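Local structure of benzoylformate decarboxylase (Mycobacterium smegmatis, 4Q9D) at residues E225-L236 with H246-M255; A493-V503 with A519-P528. The protein is a member of the thiamine pyrophosphate-dependent enzyme family and carries a magnesium ion in its C-terminal cofactor-binding domain. All coordinates share one frame; numbering follows the deposited sequence.

Contact 1 of 2, residues E225-L236 with H246-M255; sequences EKLGAPVHASAL and HPLYAGPLPM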
loop_
_atom_site.group_PDB
_atom_site.type_symbol
_atom_site.label_atom_id
_atom_site.label_comp_id
_atom_site.label_asym_id
_atom_site.label_seq_id
_atom_site.Cartn_x
_atom_site.Cartn_y
_atom_site.Cartn_z
ATOM N N GLU B 225 36.467 19.538 19.752
ATOM C CA GLU B 225 37.606 20.260 20.348
ATOM C C GLU B 225 38.945 19.940 19.668
ATOM O O GLU B 225 39.738 20.834 19.410
ATOM C CB GLU B 225 37.675 20.027 21.856
ATOM C CG GLU B 225 36.563 20.779 22.604
ATOM C CD GLU B 225 36.650 20.566 24.102
ATOM O OE1 GLU B 225 37.510 19.765 24.505
ATOM O OE2 GLU B 225 35.853 21.176 24.866
ATOM N N LYS B 226 39.170 18.678 19.324
ATOM C CA LYS B 226 40.328 18.341 18.510
ATOM C C LYS B 226 40.308 18.996 17.139
ATOM O O LYS B 226 41.316 19.525 16.680
ATOM C CB LYS B 226 40.476 16.840 18.346
ATOM C CG LYS B 226 41.755 16.468 17.599
ATOM C CD LYS B 226 42.030 14.983 17.793
ATOM C CE LYS B 226 43.314 14.545 17.068
ATOM N NZ LYS B 226 43.614 13.128 17.377
ATOM N N LEU B 227 39.178 18.930 16.454
ATOM C CA LEU B 227 39.122 19.506 15.116
ATOM C C LEU B 227 39.277 21.042 15.136
ATOM O O LEU B 227 39.883 21.617 14.239
ATOM C CB LEU B 227 37.826 19.112 14.426
ATOM C CG LEU B 227 37.626 19.681 13.026
ATOM C CD1 LEU B 227 38.737 19.199 12.109
ATOM C CD2 LEU B 227 36.237 19.304 12.477
ATOM N N GLY B 228 38.726 21.692 16.154
ATOM C CA GLY B 228 38.873 23.131 16.321
ATOM C C GLY B 228 38.004 23.959 15.386
ATOM O O GLY B 228 38.197 25.176 15.260
ATOM N N ALA B 229 37.046 23.313 14.716
ATOM C CA ALA B 229 36.195 24.020 13.745
ATOM C C ALA B 229 34.934 24.577 14.422
ATOM O O ALA B 229 34.554 24.136 15.503
ATOM C CB ALA B 229 35.823 23.081 12.565
ATOM N N PRO B 230 34.276 25.555 13.787
ATOM C CA PRO B 230 32.985 25.962 14.338
ATOM C C PRO B 230 31.998 24.800 14.250
ATOM O O PRO B 230 32.043 24.023 13.299
ATOM C CB PRO B 230 32.527 27.084 13.403
ATOM C CG PRO B 230 33.441 27.050 12.219
ATOM C CD PRO B 230 34.697 26.360 12.630
ATOM N N VAL B 231 31.136 24.692 15.244
ATOM C CA VAL B 231 30.145 23.611 15.318
ATOM C C VAL B 231 28.729 24.190 15.249
ATOM O O VAL B 231 28.321 24.894 16.166
ATOM C CB VAL B 231 30.277 22.858 16.638
ATOM C CG1 VAL B 231 29.272 21.721 16.686
ATOM C CG2 VAL B 231 31.725 22.341 16.810
ATOM N N HIS B 232 28.002 23.921 14.156
ATOM C CA HIS B 232 26.584 24.275 14.058
ATOM C C HIS B 232 25.667 23.168 14.558
ATOM O O HIS B 232 26.041 21.999 14.555
ATOM C CB HIS B 232 26.224 24.587 12.612
ATOM C CG HIS B 232 26.655 25.947 12.155
ATOM N ND1 HIS B 232 25.893 27.080 12.368
ATOM C CD2 HIS B 232 27.751 26.357 11.472
ATOM C CE1 HIS B 232 26.488 28.120 11.815
ATOM N NE2 HIS B 232 27.623 27.711 11.275
ATOM N N ALA B 233 24.468 23.533 14.978
ATOM C CA ALA B 233 23.441 22.548 15.258
ATOM C C ALA B 233 22.480 22.494 14.068
ATOM O O ALA B 233 22.516 23.349 13.185
ATOM C CB ALA B 233 22.674 22.903 16.538
ATOM N N SER B 234 21.601 21.498 14.060
ATOM C CA SER B 234 20.550 21.417 13.059
ATOM C C SER B 234 19.613 22.605 13.184
ATOM O O SER B 234 19.359 23.093 14.291
ATOM C CB SER B 234 19.720 20.129 13.271
ATOM O OG SER B 234 18.625 20.055 12.354
ATOM N N ALA B 235 19.084 23.067 12.058
ATOM C CA ALA B 235 17.921 23.953 12.116
ATOM C C ALA B 235 16.750 23.149 12.692
ATOM O O ALA B 235 16.686 21.919 12.531
ATOM C CB ALA B 235 17.566 24.460 10.691
ATOM N N LEU B 236 15.818 23.816 13.350
ATOM C CA LEU B 236 14.599 23.135 13.755
ATOM C C LEU B 236 14.891 21.816 14.486
ATOM O O LEU B 236 14.347 20.756 14.128
ATOM C CB LEU B 236 13.746 22.875 12.504
ATOM C CG LEU B 236 13.370 24.128 11.698
ATOM C CD1 LEU B 236 13.098 23.767 10.234
ATOM C CD2 LEU B 236 12.143 24.849 12.331
ATOM N N HIS B 246 29.337 26.407 24.447
ATOM C CA HIS B 246 30.704 26.071 24.043
ATOM C C HIS B 246 31.331 27.126 23.128
ATOM O O HIS B 246 30.662 27.631 22.224
ATOM C CB HIS B 246 30.726 24.723 23.308
ATOM C CG HIS B 246 32.065 24.063 23.299
ATOM N ND1 HIS B 246 33.022 24.337 22.343
ATOM C CD2 HIS B 246 32.597 23.114 24.112
ATOM C CE1 HIS B 246 34.097 23.599 22.580
ATOM N NE2 HIS B 246 33.861 22.840 23.640
ATOM N N PRO B 247 32.640 27.423 23.323
ATOM C CA PRO B 247 33.323 28.472 22.539
ATOM C C PRO B 247 33.264 28.177 21.044
ATOM O O PRO B 247 33.305 29.115 20.241
ATOM C CB PRO B 247 34.792 28.392 23.011
ATOM C CG PRO B 247 34.733 27.658 24.347
ATOM C CD PRO B 247 33.538 26.754 24.292
ATOM N N LEU B 248 33.184 26.897 20.665
ATOM C CA LEU B 248 33.125 26.560 19.244
ATOM C C LEU B 248 31.710 26.645 18.651
ATOM O O LEU B 248 31.544 26.539 17.435
ATOM C CB LEU B 248 33.711 25.173 18.998
ATOM C CG LEU B 248 35.219 24.978 19.172
ATOM C CD1 LEU B 248 35.543 23.515 18.887
ATOM C CD2 LEU B 248 36.028 25.883 18.263
ATOM N N TYR B 249 30.693 26.817 19.499
ATOM C CA TYR B 249 29.307 26.738 19.017
ATOM C C TYR B 249 28.948 27.901 18.120
ATOM O O TYR B 249 29.130 29.049 18.491
ATOM C CB TYR B 249 28.331 26.670 20.184
ATOM C CG TYR B 249 26.863 26.508 19.798
ATOM C CD1 TYR B 249 26.422 25.419 19.027
ATOM C CD2 TYR B 249 25.922 27.400 20.253
ATOM C CE1 TYR B 249 25.095 25.265 18.725
ATOM C CE2 TYR B 249 24.602 27.267 19.950
ATOM C CZ TYR B 249 24.184 26.199 19.195
ATOM O OH TYR B 249 22.844 26.094 18.930
ATOM N N ALA B 250 28.441 27.602 16.934
ATOM C CA ALA B 250 28.054 28.624 16.010
ATOM C C ALA B 250 26.538 28.719 15.798
ATOM O O ALA B 250 26.067 29.422 14.888
ATOM C CB ALA B 250 28.780 28.440 14.672
ATOM N N GLY B 251 25.776 27.997 16.609
ATOM C CA GLY B 251 24.328 28.089 16.548
ATOM C C GLY B 251 23.727 27.198 15.469
ATOM O O GLY B 251 24.450 26.538 14.727
ATOM N N PRO B 252 22.393 27.184 15.369
ATOM C CA PRO B 252 21.706 26.373 14.360
ATOM C C PRO B 252 21.966 26.888 12.957
ATOM O O PRO B 252 22.122 28.078 12.753
ATOM C CB PRO B 252 20.219 26.535 14.724
ATOM C CG PRO B 252 20.171 27.857 15.452
ATOM C CD PRO B 252 21.455 27.918 16.233
ATOM N N LEU B 253 22.015 25.986 11.988
ATOM C CA LEU B 253 22.034 26.373 10.577
ATOM C C LEU B 253 20.758 27.122 10.215
ATOM O O LEU B 253 19.722 26.953 10.871
ATOM C CB LEU B 253 22.170 25.125 9.672
ATOM C CG LEU B 253 23.538 24.428 9.589
ATOM C CD1 LEU B 253 23.488 23.200 8.680
ATOM C CD2 LEU B 253 24.586 25.401 9.051
ATOM N N PRO B 254 20.819 27.941 9.158
ATOM C CA PRO B 254 19.590 28.492 8.586
ATOM C C PRO B 254 18.703 27.352 8.066
ATOM O O PRO B 254 19.189 26.226 7.892
ATOM C CB PRO B 254 20.098 29.329 7.402
ATOM C CG PRO B 254 21.563 29.627 7.728
ATOM C CD PRO B 254 22.033 28.407 8.455
ATOM N N MET B 255 17.439 27.658 7.777
ATOM C CA MET B 255 16.472 26.644 7.391
ATOM C C MET B 255 16.059 26.738 5.935
ATOM O O MET B 255 15.046 26.164 5.548
ATOM C CB MET B 255 15.242 26.697 8.304
ATOM C CG MET B 255 14.457 28.012 8.294
ATOM S SD MET B 255 12.979 27.910 9.364
ATOM C CE MET B 255 13.750 27.742 10.960
#
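Strands 231-233 and 249-252 run side by side in parallel, their axes 4.4 Å apart at the closest point, and form one margin of the six-stranded parallel sheet of the central, Rossmann-like domain. Val231 N gives its hydrogen to Leu248 O, Ala250 N to Val231 O, Ala233 N to Gly251 O and Leu253 N to Ala233 O; the last of these carries the pairing one residue past strand 249-252. The edge strand is irregular around Gly251, whose positive phi suits glycine and whose carbonyl is gripped twice: Ala233 N reaches it over one face, and over the opposite face comes His232 ND1, 2.8 Å from Gly251 O but with a bent N-H...O angle of 134°. With CG beside the backbone N (chi1 -78°), the His232 ring lies alongside 249-252, where ND1 can make this bond. Ala250 CB sits over the ring centre, 3.7 Å from the centroid, while Leu253 CD2 covers the other face nearer the rim. Small alanine suits the first position, and the longer leucine can bring its CD2 methyl over the second. On the face bearing Val231 and Ala233, Tyr249 turns its ring edge to Ala233 CB, 4.0 Å from Tyr249 CE1. At the far end, the Leu236 and Met255 side chains cross at about a right angle, with Leu236 CD2 3.6 Å from Met255 CE. Leu248 points toward 225-236, both its methyls lying against Ala229 O. Beyond it, the extended Glu225 chain reaches His246, whose NE2 donates almost straight (171°) to the anti lone pair of Glu225 OE2 at 2.9 Å, while His246 ND1 accepts from Leu248 N.

Contact 2 of 2, residues A493-V503 with A519-P528; sequences AAGFGCRTATV and ADGPTVLVVP
Arg499 NH1 donates to Thr523 OG1 at 2.9 Å, with the hydroxyl oxygen at the guanidinium edge and near its plane. The Arg499 chain, bent at chi3 (75°), turns back toward strand 523-528, and its CD lies 3.6 Å from Ala519 CB, where a small methyl fits against the aliphatic stem. One residue on, Thr500 has OG1 anti to the backbone N, and this hydroxyl donates to Val524 O at 2.8 Å. The same carbonyl accepts from Ala501 N, so two donors hold it. Ser490 OG is a second partner of Thr500 OG1 and also bonds Thr502 OG1, as the main polar partner of that hydroxyl, tying the strand to helix 489-495. The backbone pairing is parallel: Val524 N donates to Arg499 O, Val526 N to Ala501 O and Val503 N to Val526 O. At the start of the pair, the direct bond from Arg499 N to Pro522 O is weak, and a water joins the same two atoms.

Packing follows on both faces. Ala493, in the last turn of its helix, puts CB 3.6 Å from Val524 CB; the small residue lets the helix come close to the branched valine. That helix ends in a Schellman motif at Gly497, whose positive phi suits glycine, and Cys498 then lays SG on Pro522 CG. On the other face Ala501 CB touches Leu525 CD2. At the far end Val503 CG2 and Val527 CG2 meet tightly, at 3.5 Å. With helix 506-518 connecting the strands in sequence and packing on the face of Ala501 and Leu525, this is a parallel beta-alpha-beta unit of the C-terminal thiamine pyrophosphate-binding domain, strand 499-502 forming the sheet's margin within the chain.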
loop_
_atom_site.group_PDB
_atom_site.type_symbol
_atom_site.label_atom_id
_atom_site.label_comp_id
_atom_site.label_asym_id
_atom_site.label_seq_id
_atom_site.Cartn_x
_atom_site.Cartn_y
_atom_site.Cartn_z
ATOM N N ALA B 493 -7.072 24.175 32.420
ATOM C CA ALA B 493 -5.986 23.472 33.125
ATOM C C ALA B 493 -6.438 22.990 34.504
ATOM O O ALA B 493 -6.170 21.865 34.913
ATOM C CB ALA B 493 -4.771 24.396 33.269
ATOM N N ALA B 494 -7.139 23.868 35.209
ATOM C CA ALA B 494 -7.659 23.580 36.521
ATOM C C ALA B 494 -8.687 22.474 36.367
ATOM O O ALA B 494 -8.738 21.557 37.169
ATOM C CB ALA B 494 -8.310 24.860 37.130
ATOM N N GLY B 495 -9.488 22.549 35.312
ATOM C CA GLY B 495 -10.478 21.516 35.050
ATOM C C GLY B 495 -9.893 20.125 34.901
ATOM O O GLY B 495 -10.516 19.151 35.318
ATOM N N PHE B 496 -8.704 20.043 34.294
ATOM C CA PHE B 496 -7.949 18.791 34.141
ATOM C C PHE B 496 -7.092 18.429 35.357
ATOM O O PHE B 496 -6.336 17.451 35.312
ATOM C CB PHE B 496 -7.061 18.836 32.884
ATOM C CG PHE B 496 -7.832 18.648 31.593
ATOM C CD1 PHE B 496 -8.526 17.461 31.348
ATOM C CD2 PHE B 496 -7.851 19.640 30.626
ATOM C CE1 PHE B 496 -9.235 17.274 30.157
ATOM C CE2 PHE B 496 -8.552 19.461 29.423
ATOM C CZ PHE B 496 -9.248 18.287 29.191
ATOM N N GLY B 497 -7.201 19.212 36.430
ATOM C CA GLY B 497 -6.522 18.888 37.678
ATOM C C GLY B 497 -5.156 19.521 37.910
ATOM O O GLY B 497 -4.490 19.212 38.902
ATOM N N CYS B 498 -4.719 20.397 37.011
ATOM C CA CYS B 498 -3.401 21.006 37.173
ATOM C C CYS B 498 -3.500 22.266 38.021
ATOM O O CYS B 498 -4.512 22.964 37.947
ATOM C CB CYS B 498 -2.830 21.394 35.810
ATOM S SG CYS B 498 -2.304 19.951 34.863
ATOM N N ARG B 499 -2.455 22.553 38.800
ATOM C CA ARG B 499 -2.282 23.886 39.385
ATOM C C ARG B 499 -2.183 24.874 38.234
ATOM O O ARG B 499 -1.716 24.528 37.141
ATOM C CB ARG B 499 -0.977 23.990 40.160
ATOM C CG ARG B 499 -0.853 23.191 41.437
ATOM C CD ARG B 499 0.514 23.544 42.064
ATOM N NE ARG B 499 0.447 24.887 42.664
ATOM C CZ ARG B 499 1.086 25.997 42.258
ATOM N NH1 ARG B 499 1.959 26.013 41.228
ATOM N NH2 ARG B 499 0.858 27.119 42.931
ATOM N N THR B 500 -2.565 26.117 38.470
ATOM C CA THR B 500 -2.542 27.079 37.383
ATOM C C THR B 500 -2.524 28.531 37.878
ATOM O O THR B 500 -2.968 28.815 38.965
ATOM C CB THR B 500 -3.748 26.848 36.433
ATOM O OG1 THR B 500 -3.560 27.617 35.242
ATOM C CG2 THR B 500 -5.030 27.276 37.090
ATOM N N ALA B 501 -1.970 29.430 37.070
ATOM C CA ALA B 501 -2.147 30.863 37.279
ATOM C C ALA B 501 -2.065 31.585 35.941
ATOM O O ALA B 501 -1.463 31.098 34.976
ATOM C CB ALA B 501 -1.123 31.432 38.284
ATOM N N THR B 502 -2.721 32.735 35.876
ATOM C CA THR B 502 -2.599 33.616 34.727
ATOM C C THR B 502 -1.704 34.763 35.204
ATOM O O THR B 502 -2.061 35.484 36.128
ATOM C CB THR B 502 -3.983 34.127 34.291
ATOM O OG1 THR B 502 -4.789 33.010 33.880
ATOM C CG2 THR B 502 -3.872 35.175 33.148
ATOM N N VAL B 503 -0.529 34.910 34.605
ATOM C CA VAL B 503 0.429 35.871 35.118
ATOM C C VAL B 503 0.157 37.284 34.566
ATOM O O VAL B 503 -0.256 37.450 33.403
ATOM C CB VAL B 503 1.880 35.400 34.894
ATOM C CG1 VAL B 503 2.025 33.925 35.314
ATOM C CG2 VAL B 503 2.282 35.568 33.481
ATOM N N ALA B 519 6.250 22.874 43.798
ATOM C CA ALA B 519 4.965 22.207 44.002
ATOM C C ALA B 519 5.073 20.699 43.761
ATOM O O ALA B 519 5.978 20.231 43.088
ATOM C CB ALA B 519 3.875 22.829 43.111
ATOM N N ASP B 520 4.160 19.935 44.332
ATOM C CA ASP B 520 4.025 18.545 43.908
ATOM C C ASP B 520 2.978 18.525 42.793
ATOM O O ASP B 520 1.845 18.976 42.968
ATOM C CB ASP B 520 3.639 17.632 45.074
ATOM C CG ASP B 520 2.731 18.316 46.068
ATOM O OD1 ASP B 520 2.003 19.252 45.666
ATOM O OD2 ASP B 520 2.747 17.924 47.255
ATOM N N GLY B 521 3.376 18.063 41.621
ATOM C CA GLY B 521 2.468 18.085 40.494
ATOM C C GLY B 521 2.673 19.251 39.553
ATOM O O GLY B 521 3.342 20.242 39.870
ATOM N N PRO B 522 2.080 19.137 38.372
ATOM C CA PRO B 522 2.322 20.062 37.265
ATOM C C PRO B 522 1.589 21.373 37.471
ATOM O O PRO B 522 0.548 21.432 38.128
ATOM C CB PRO B 522 1.691 19.326 36.070
ATOM C CG PRO B 522 0.560 18.560 36.698
ATOM C CD PRO B 522 1.111 18.081 38.027
ATOM N N THR B 523 2.109 22.421 36.853
ATOM C CA THR B 523 1.437 23.714 36.841
ATOM C C THR B 523 1.385 24.206 35.404
ATOM O O THR B 523 2.341 24.028 34.641
ATOM C CB THR B 523 2.243 24.763 37.667
ATOM O OG1 THR B 523 2.424 24.284 38.999
ATOM C CG2 THR B 523 1.538 26.116 37.687
ATOM N N VAL B 524 0.262 24.812 35.051
ATOM C CA VAL B 524 0.092 25.505 33.791
ATOM C C VAL B 524 0.087 27.026 34.054
ATOM O O VAL B 524 -0.818 27.562 34.693
ATOM C CB VAL B 524 -1.207 25.071 33.090
ATOM C CG1 VAL B 524 -1.414 25.856 31.779
ATOM C CG2 VAL B 524 -1.201 23.520 32.838
ATOM N N LEU B 525 1.121 27.711 33.584
ATOM C CA LEU B 525 1.209 29.160 33.750
ATOM C C LEU B 525 0.867 29.788 32.410
ATOM O O LEU B 525 1.537 29.548 31.405
ATOM C CB LEU B 525 2.611 29.582 34.218
ATOM C CG LEU B 525 3.043 29.030 35.583
ATOM C CD1 LEU B 525 4.483 29.457 35.916
ATOM C CD2 LEU B 525 2.084 29.416 36.699
ATOM N N VAL B 526 -0.201 30.562 32.390
ATOM C CA VAL B 526 -0.637 31.205 31.178
ATOM C C VAL B 526 -0.099 32.645 31.173
ATOM O O VAL B 526 -0.417 33.431 32.062
ATOM C CB VAL B 526 -2.180 31.147 31.060
ATOM C CG1 VAL B 526 -2.613 31.692 29.711
ATOM C CG2 VAL B 526 -2.673 29.672 31.227
ATOM N N VAL B 527 0.733 32.969 30.181
ATOM C CA VAL B 527 1.410 34.248 30.117
ATOM C C VAL B 527 0.931 35.054 28.906
ATOM O O VAL B 527 1.227 34.719 27.759
ATOM C CB VAL B 527 2.931 34.071 30.042
ATOM C CG1 VAL B 527 3.626 35.444 30.055
ATOM C CG2 VAL B 527 3.449 33.189 31.204
ATOM N N PRO B 528 0.175 36.133 29.149
ATOM C CA PRO B 528 -0.279 36.901 27.980
ATOM C C PRO B 528 0.903 37.577 27.299
ATOM O O PRO B 528 1.693 38.247 27.956
ATOM C CB PRO B 528 -1.248 37.935 28.581
ATOM C CG PRO B 528 -1.610 37.386 29.957
ATOM C CD PRO B 528 -0.405 36.605 30.418
HETATM O O HOH W 1 -0.786 20.171 40.193
#

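In the fold
From the N terminus, the chain first completes a separate parallel sheet with strands 22-25 to 157-162, then enters the central domain, where contact 1 closes the short loop between 225-236 and 246-255 without an intervening helix. Contact 2 comes later, in the C-terminal domain, and closes a longer excursion through helix 506-518. The two are in series, neither nested nor crossed, with centres about 36 Å apart and nearest atoms about 21 Å apart. Each sets an outermost strand of its own sheet against the next strand inward. Contact 2 is nearer the metal site: the Val526 side chain lies about 10 Å from the magnesium ion held by Asp434, Asn461 and Glu463.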